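Local coordinates for berberine bridge enzyme-like 28 (Arabidopsis thaliana, PDB 5D79), which acts as an FAD-dependent oxidoreductase of the berberine bridge enzyme-like family and is involved in adaptation to salt stress, at residues A[65-70]-A[113-119]. Numbering follows the deposited sequence.
Sequences IQNPRF and YEGLSYI. With FAD (flavin-adenine dinucleotide), chain E.
The CA atoms come closest at Phe70 and Gly115, 6.3 Å apart. One face of the Phe70 ring lies against the Glu114 carbonyl, with Glu114 O over its centre and Arg69 CG on the opposite face, toward the rim; Tyr113 O sits at the edge. Phe70 CB is 3.6 Å from Ile119 CD1. Gly115 has positive phi, and a CB there would crowd both Phe70 and Ile119. With an alanine at Phe70 the ring would be gone, which is likely to open a gap against the Glu114 carbonyl and Ile119 CD1. Tyr118 CG stands between its backbone N and carbonyl carbon (chi1 54°). This sets one face of the ring against Ile65, whose CG1 lies 3.7 Å from the Tyr118 ring centroid in a CH-pi contact. Gly115 O covers the opposite face. Tyr118 OH lies 3.4 Å from Phe70 CB and beside Ile65 CG2. Asn67 ND2 makes a weak hydrogen bond of 3.3 Å to Tyr113 O, while Asn67 OD1 accepts from Phe365 N. Ser117 OG donates to FAD O1A at 2.5 Å, and FAD C9 meets the Tyr113 ring edge. The contact joins the loop after helix 58-63 to the FAD-pocket loop of the PCMH-type domain, between strands 103-107 and 125-129, with strand 363-372 alongside Asn67 and Arg69.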
ATOM      1  N   ILE A  65       0.722  -1.292 -15.033  1.00 27.45           N
ATOM      2  CA  ILE A  65       0.156  -2.493 -14.404  1.00 28.46           C
ATOM      3  C   ILE A  65       1.257  -3.185 -13.613  1.00 27.70           C
ATOM      4  O   ILE A  65       2.163  -3.792 -14.178  1.00 28.68           O
ATOM      5  CB  ILE A  65      -0.469  -3.478 -15.419  1.00 30.66           C
ATOM      6  CG1 ILE A  65      -1.765  -2.896 -16.000  1.00 31.73           C
ATOM      7  CG2 ILE A  65      -0.773  -4.800 -14.739  1.00 27.41           C
ATOM      8  CD1 ILE A  65      -2.485  -3.794 -17.006  1.00 25.79           C
ATOM      9  N   GLN A  66       1.186  -3.054 -12.291  1.00 28.88           N
ATOM     10  CA  GLN A  66       2.232  -3.546 -11.409  1.00 26.99           C
ATOM     11  C   GLN A  66       1.839  -4.867 -10.743  1.00 26.30           C
ATOM     12  O   GLN A  66       2.452  -5.304  -9.764  1.00 27.11           O
ATOM     13  CB  GLN A  66       2.575  -2.486 -10.368  1.00 22.44           C
ATOM     14  CG  GLN A  66       3.149  -1.204 -10.971  1.00 26.82           C
ATOM     15  CD  GLN A  66       4.569  -1.359 -11.542  1.00 31.77           C
ATOM     16  OE1 GLN A  66       5.076  -2.472 -11.724  1.00 34.16           O
ATOM     17  NE2 GLN A  66       5.212  -0.228 -11.824  1.00 31.71           N
ATOM     18  N   ASN A  67       0.798  -5.485 -11.293  1.00 27.28           N
ATOM     19  CA  ASN A  67       0.523  -6.903 -11.099  1.00 28.37           C
ATOM     20  C   ASN A  67       0.143  -7.500 -12.469  1.00 27.28           C
ATOM     21  O   ASN A  67      -1.034  -7.499 -12.861  1.00 23.20           O
ATOM     22  CB  ASN A  67      -0.580  -7.120 -10.057  1.00 26.02           C
ATOM     23  CG  ASN A  67      -0.545  -8.518  -9.454  1.00 22.40           C
ATOM     24  OD1 ASN A  67       0.064  -9.439 -10.016  1.00 22.87           O
ATOM     25  ND2 ASN A  67      -1.198  -8.683  -8.307  1.00 19.23           N
ATOM     26  N   PRO A  68       1.158  -7.980 -13.211  1.00 27.63           N
ATOM     27  CA  PRO A  68       1.083  -8.411 -14.617  1.00 32.61           C
ATOM     28  C   PRO A  68      -0.016  -9.434 -14.939  1.00 33.62           C
ATOM     29  O   PRO A  68      -0.524  -9.456 -16.075  1.00 31.13           O
ATOM     30  CB  PRO A  68       2.468  -9.017 -14.862  1.00 31.56           C
ATOM     31  CG  PRO A  68       3.353  -8.250 -13.950  1.00 29.64           C
ATOM     32  CD  PRO A  68       2.541  -8.016 -12.707  1.00 26.18           C
ATOM     33  N   ARG A  69      -0.388 -10.248 -13.954  1.00 30.81           N
ATOM     34  CA  ARG A  69      -1.424 -11.257 -14.139  1.00 29.78           C
ATOM     35  C   ARG A  69      -2.745 -10.608 -14.542  1.00 31.74           C
ATOM     36  O   ARG A  69      -3.635 -11.264 -15.091  1.00 36.13           O
ATOM     37  CB  ARG A  69      -1.598 -12.091 -12.863  1.00 26.93           C
ATOM     38  CG  ARG A  69      -2.061 -11.296 -11.668  1.00 27.23           C
ATOM     39  CD  ARG A  69      -2.103 -12.149 -10.395  1.00 35.24           C
ATOM     40  NE  ARG A  69      -3.305 -12.979 -10.269  1.00 39.29           N
ATOM     41  CZ  ARG A  69      -4.027 -13.093  -9.154  1.00 42.04           C
ATOM     42  NH1 ARG A  69      -5.098 -13.876  -9.137  1.00 45.51           N
ATOM     43  NH2 ARG A  69      -3.684 -12.429  -8.055  1.00 38.80           N
ATOM     44  N   PHE A  70      -2.865  -9.312 -14.273  1.00 28.54           N
ATOM     45  CA  PHE A  70      -4.062  -8.570 -14.633  1.00 30.48           C
ATOM     46  C   PHE A  70      -3.844  -7.747 -15.889  1.00 35.58           C
ATOM     47  O   PHE A  70      -4.584  -6.801 -16.164  1.00 40.06           O
ATOM     48  CB  PHE A  70      -4.497  -7.671 -13.484  1.00 26.29           C
ATOM     49  CG  PHE A  70      -4.951  -8.428 -12.279  1.00 23.82           C
ATOM     50  CD1 PHE A  70      -6.076  -9.237 -12.342  1.00 28.14           C
ATOM     51  CD2 PHE A  70      -4.261  -8.332 -11.089  1.00 22.45           C
ATOM     52  CE1 PHE A  70      -6.507  -9.942 -11.233  1.00 28.28           C
ATOM     53  CE2 PHE A  70      -4.681  -9.025  -9.966  1.00 23.48           C
ATOM     54  CZ  PHE A  70      -5.807  -9.833 -10.036  1.00 30.17           C
ATOM     55  N   TYR A 113      -3.482  -4.485  -5.508  1.00 20.27           N
ATOM     56  CA  TYR A 113      -3.285  -5.925  -5.385  1.00 22.34           C
ATOM     57  C   TYR A 113      -4.240  -6.763  -6.248  1.00 19.52           C
ATOM     58  O   TYR A 113      -3.914  -7.888  -6.633  1.00 20.77           O
ATOM     59  CB  TYR A 113      -3.398  -6.314  -3.907  1.00 19.34           C
ATOM     60  CG  TYR A 113      -2.060  -6.354  -3.210  1.00 15.43           C
ATOM     61  CD1 TYR A 113      -1.073  -5.418  -3.503  1.00 14.30           C
ATOM     62  CD2 TYR A 113      -1.776  -7.337  -2.269  1.00 16.42           C
ATOM     63  CE1 TYR A 113       0.168  -5.462  -2.877  1.00 17.73           C
ATOM     64  CE2 TYR A 113      -0.542  -7.391  -1.628  1.00 19.19           C
ATOM     65  CZ  TYR A 113       0.430  -6.453  -1.940  1.00 16.93           C
ATOM     66  OH  TYR A 113       1.646  -6.512  -1.311  1.00 13.89           O
ATOM     67  N   GLU A 114      -5.402  -6.203  -6.564  1.00 20.44           N
ATOM     68  CA  GLU A 114      -6.378  -6.886  -7.410  1.00 24.82           C
ATOM     69  C   GLU A 114      -6.616  -6.145  -8.728  1.00 21.68           C
ATOM     70  O   GLU A 114      -7.563  -6.450  -9.457  1.00 24.36           O
ATOM     71  CB  GLU A 114      -7.714  -7.059  -6.661  1.00 28.38           C
ATOM     72  CG  GLU A 114      -7.655  -7.942  -5.402  1.00 29.60           C
ATOM     73  CD  GLU A 114      -7.741  -9.449  -5.693  1.00 33.35           C
ATOM     74  OE1 GLU A 114      -7.592  -9.863  -6.871  1.00 37.65           O
ATOM     75  OE2 GLU A 114      -7.963 -10.222  -4.732  1.00 25.33           O
ATOM     76  N   GLY A 115      -5.777  -5.160  -9.021  1.00 19.62           N
ATOM     77  CA  GLY A 115      -5.891  -4.411 -10.263  1.00 20.58           C
ATOM     78  C   GLY A 115      -7.133  -3.550 -10.430  1.00 23.46           C
ATOM     79  O   GLY A 115      -7.517  -3.246 -11.556  1.00 24.44           O
ATOM     80  N   LEU A 116      -7.744  -3.125  -9.325  1.00 25.97           N
ATOM     81  CA  LEU A 116      -9.044  -2.444  -9.374  1.00 20.87           C
ATOM     82  C   LEU A 116      -8.973  -0.985  -9.794  1.00 21.09           C
ATOM     83  O   LEU A 116     -10.006  -0.316  -9.861  1.00 26.10           O
ATOM     84  CB  LEU A 116      -9.743  -2.522  -8.019  1.00 20.14           C
ATOM     85  CG  LEU A 116     -10.195  -3.902  -7.566  1.00 31.07           C
ATOM     86  CD1 LEU A 116     -11.118  -3.767  -6.377  1.00 19.67           C
ATOM     87  CD2 LEU A 116     -10.863  -4.652  -8.711  1.00 30.33           C
ATOM     88  N   SER A 117      -7.763  -0.497 -10.066  1.00 30.70           N
ATOM     89  CA  SER A 117      -7.560   0.866 -10.567  1.00 31.15           C
ATOM     90  C   SER A 117      -7.622   0.933 -12.101  1.00 22.38           C
ATOM     91  O   SER A 117      -7.789   2.008 -12.690  1.00 22.95           O
ATOM     92  CB  SER A 117      -6.219   1.411 -10.075  1.00 20.27           C
ATOM     93  OG  SER A 117      -5.169   0.508 -10.367  1.00 20.14           O
ATOM     94  N   TYR A 118      -7.482  -0.223 -12.738  1.00 22.91           N
ATOM     95  CA  TYR A 118      -7.558  -0.302 -14.192  1.00 24.24           C
ATOM     96  C   TYR A 118      -8.439  -1.466 -14.626  1.00 25.08           C
ATOM     97  O   TYR A 118      -8.504  -1.784 -15.803  1.00 30.42           O
ATOM     98  CB  TYR A 118      -6.158  -0.429 -14.808  1.00 24.33           C
ATOM     99  CG  TYR A 118      -5.350  -1.566 -14.239  1.00 31.22           C
ATOM    100  CD1 TYR A 118      -4.604  -1.395 -13.083  1.00 30.55           C
ATOM    101  CD2 TYR A 118      -5.336  -2.813 -14.852  1.00 36.87           C
ATOM    102  CE1 TYR A 118      -3.866  -2.434 -12.546  1.00 33.03           C
ATOM    103  CE2 TYR A 118      -4.606  -3.866 -14.323  1.00 38.52           C
ATOM    104  CZ  TYR A 118      -3.868  -3.667 -13.169  1.00 38.52           C
ATOM    105  OH  TYR A 118      -3.131  -4.698 -12.628  1.00 37.82           O
ATOM    106  N   ILE A 119      -9.117  -2.097 -13.671  1.00 26.83           N
ATOM    107  CA  ILE A 119     -10.124  -3.112 -13.975  1.00 29.32           C
ATOM    108  C   ILE A 119     -11.433  -2.851 -13.247  1.00 27.37           C
ATOM    109  O   ILE A 119     -11.443  -2.664 -12.034  1.00 25.60           O
ATOM    110  CB  ILE A 119      -9.686  -4.534 -13.575  1.00 34.61           C
ATOM    111  CG1 ILE A 119      -8.285  -4.860 -14.085  1.00 38.35           C
ATOM    112  CG2 ILE A 119     -10.716  -5.566 -14.057  1.00 30.89           C
ATOM    113  CD1 ILE A 119      -7.787  -6.200 -13.597  1.00 39.71           C
TER
HETATM  114  PA  FAD E 603      -3.237   2.162  -7.784  1.00 19.33           P
HETATM  115  O1A FAD E 603      -3.619   0.844  -8.408  1.00 16.53           O
HETATM  116  O2A FAD E 603      -2.969   3.242  -8.806  1.00 22.48           O
HETATM  117  O5B FAD E 603      -4.374   2.607  -6.726  1.00 21.27           O
HETATM  118  C5B FAD E 603      -4.904   1.687  -5.782  1.00 21.66           C
HETATM  119  C4B FAD E 603      -6.297   2.089  -5.280  1.00 19.79           C
HETATM  120  O4B FAD E 603      -6.286   3.459  -4.917  1.00 17.36           O
HETATM  121  C3B FAD E 603      -7.350   1.911  -6.363  1.00 21.02           C
HETATM  122  O3B FAD E 603      -8.580   1.487  -5.815  1.00 17.24           O
HETATM  123  C2B FAD E 603      -7.465   3.303  -6.958  1.00 24.69           C
HETATM  124  O2B FAD E 603      -8.741   3.550  -7.520  1.00 24.27           O
HETATM  125  C1B FAD E 603      -7.129   4.207  -5.776  1.00 18.46           C
HETATM  126  N9A FAD E 603      -6.489   5.488  -6.146  1.00 16.91           N
HETATM  127  C8A FAD E 603      -5.249   5.706  -6.704  1.00 16.45           C
HETATM  128  N7A FAD E 603      -5.074   7.045  -6.851  1.00 16.40           N
HETATM  129  C5A FAD E 603      -6.178   7.685  -6.395  1.00 17.79           C
HETATM  130  C6A FAD E 603      -6.540   9.029  -6.307  1.00 18.31           C
HETATM  131  N6A FAD E 603      -5.643   9.990  -6.489  1.00 17.68           N
HETATM  132  N1A FAD E 603      -7.769   9.372  -5.778  1.00 19.49           N
HETATM  133  C2A FAD E 603      -8.629   8.392  -5.333  1.00 15.59           C
HETATM  134  N3A FAD E 603      -8.266   7.063  -5.428  1.00 17.51           N
HETATM  135  C4A FAD E 603      -7.066   6.713  -5.946  1.00 18.39           C
HETATM  136  N1  FAD E 603       1.785  -0.930   0.979  1.00 18.24           N
HETATM  137  C2  FAD E 603       2.294  -0.660   2.238  1.00 23.95           C
HETATM  138  O2  FAD E 603       1.753   0.180   2.967  1.00 15.93           O
HETATM  139  N3  FAD E 603       3.434  -1.328   2.669  1.00 28.03           N
HETATM  140  C4  FAD E 603       4.068  -2.261   1.865  1.00 25.29           C
HETATM  141  O4  FAD E 603       5.138  -2.748   2.234  1.00 24.15           O
HETATM  142  C4X FAD E 603       3.563  -2.514   0.589  1.00 22.61           C
HETATM  143  N5  FAD E 603       4.241  -3.338  -0.296  1.00 19.88           N
HETATM  144  C5X FAD E 603       3.895  -3.328  -1.639  1.00 19.29           C
HETATM  145  C6  FAD E 603       4.699  -3.942  -2.598  1.00 19.06           C
HETATM  146  C7  FAD E 603       4.333  -3.930  -3.946  1.00 20.95           C
HETATM  147  C7M FAD E 603       5.199  -4.604  -4.967  1.00 20.66           C
HETATM  148  C8  FAD E 603       3.176  -3.260  -4.350  1.00 21.00           C
HETATM  149  C8M FAD E 603       2.746  -3.252  -5.788  1.00 16.28           C
HETATM  150  C9  FAD E 603       2.372  -2.650  -3.394  1.00 23.36           C
HETATM  151  C9A FAD E 603       2.700  -2.725  -2.037  1.00 22.54           C
HETATM  152  N10 FAD E 603       1.884  -2.149  -1.075  1.00 17.20           N
HETATM  153  C10 FAD E 603       2.434  -1.815   0.147  1.00 16.46           C
HETATM  154  C1' FAD E 603       0.456  -1.822  -1.386  1.00 11.40           C
HETATM  155  C2' FAD E 603       0.257  -0.421  -1.933  1.00 14.78           C
HETATM  156  O2' FAD E 603       0.561   0.516  -0.924  1.00 20.14           O
HETATM  157  C3' FAD E 603      -1.194  -0.305  -2.384  1.00 15.36           C
HETATM  158  O3' FAD E 603      -1.392  -1.181  -3.473  1.00 19.46           O
HETATM  159  C4' FAD E 603      -1.535   1.086  -2.859  1.00 12.97           C
HETATM  160  O4' FAD E 603      -2.919   1.295  -2.757  1.00 14.89           O
HETATM  161  C5' FAD E 603      -1.184   1.215  -4.324  1.00 13.28           C
HETATM  162  O5' FAD E 603      -1.177   2.581  -4.668  1.00 15.51           O
HETATM  163  P   FAD E 603      -0.920   2.953  -6.206  1.00 18.14           P
HETATM  164  O1P FAD E 603      -1.234   4.406  -6.441  1.00 15.08           O
HETATM  165  O2P FAD E 603       0.497   2.629  -6.610  1.00 13.22           O
HETATM  166  O3P FAD E 603      -1.918   1.891  -6.898  1.00 22.20           O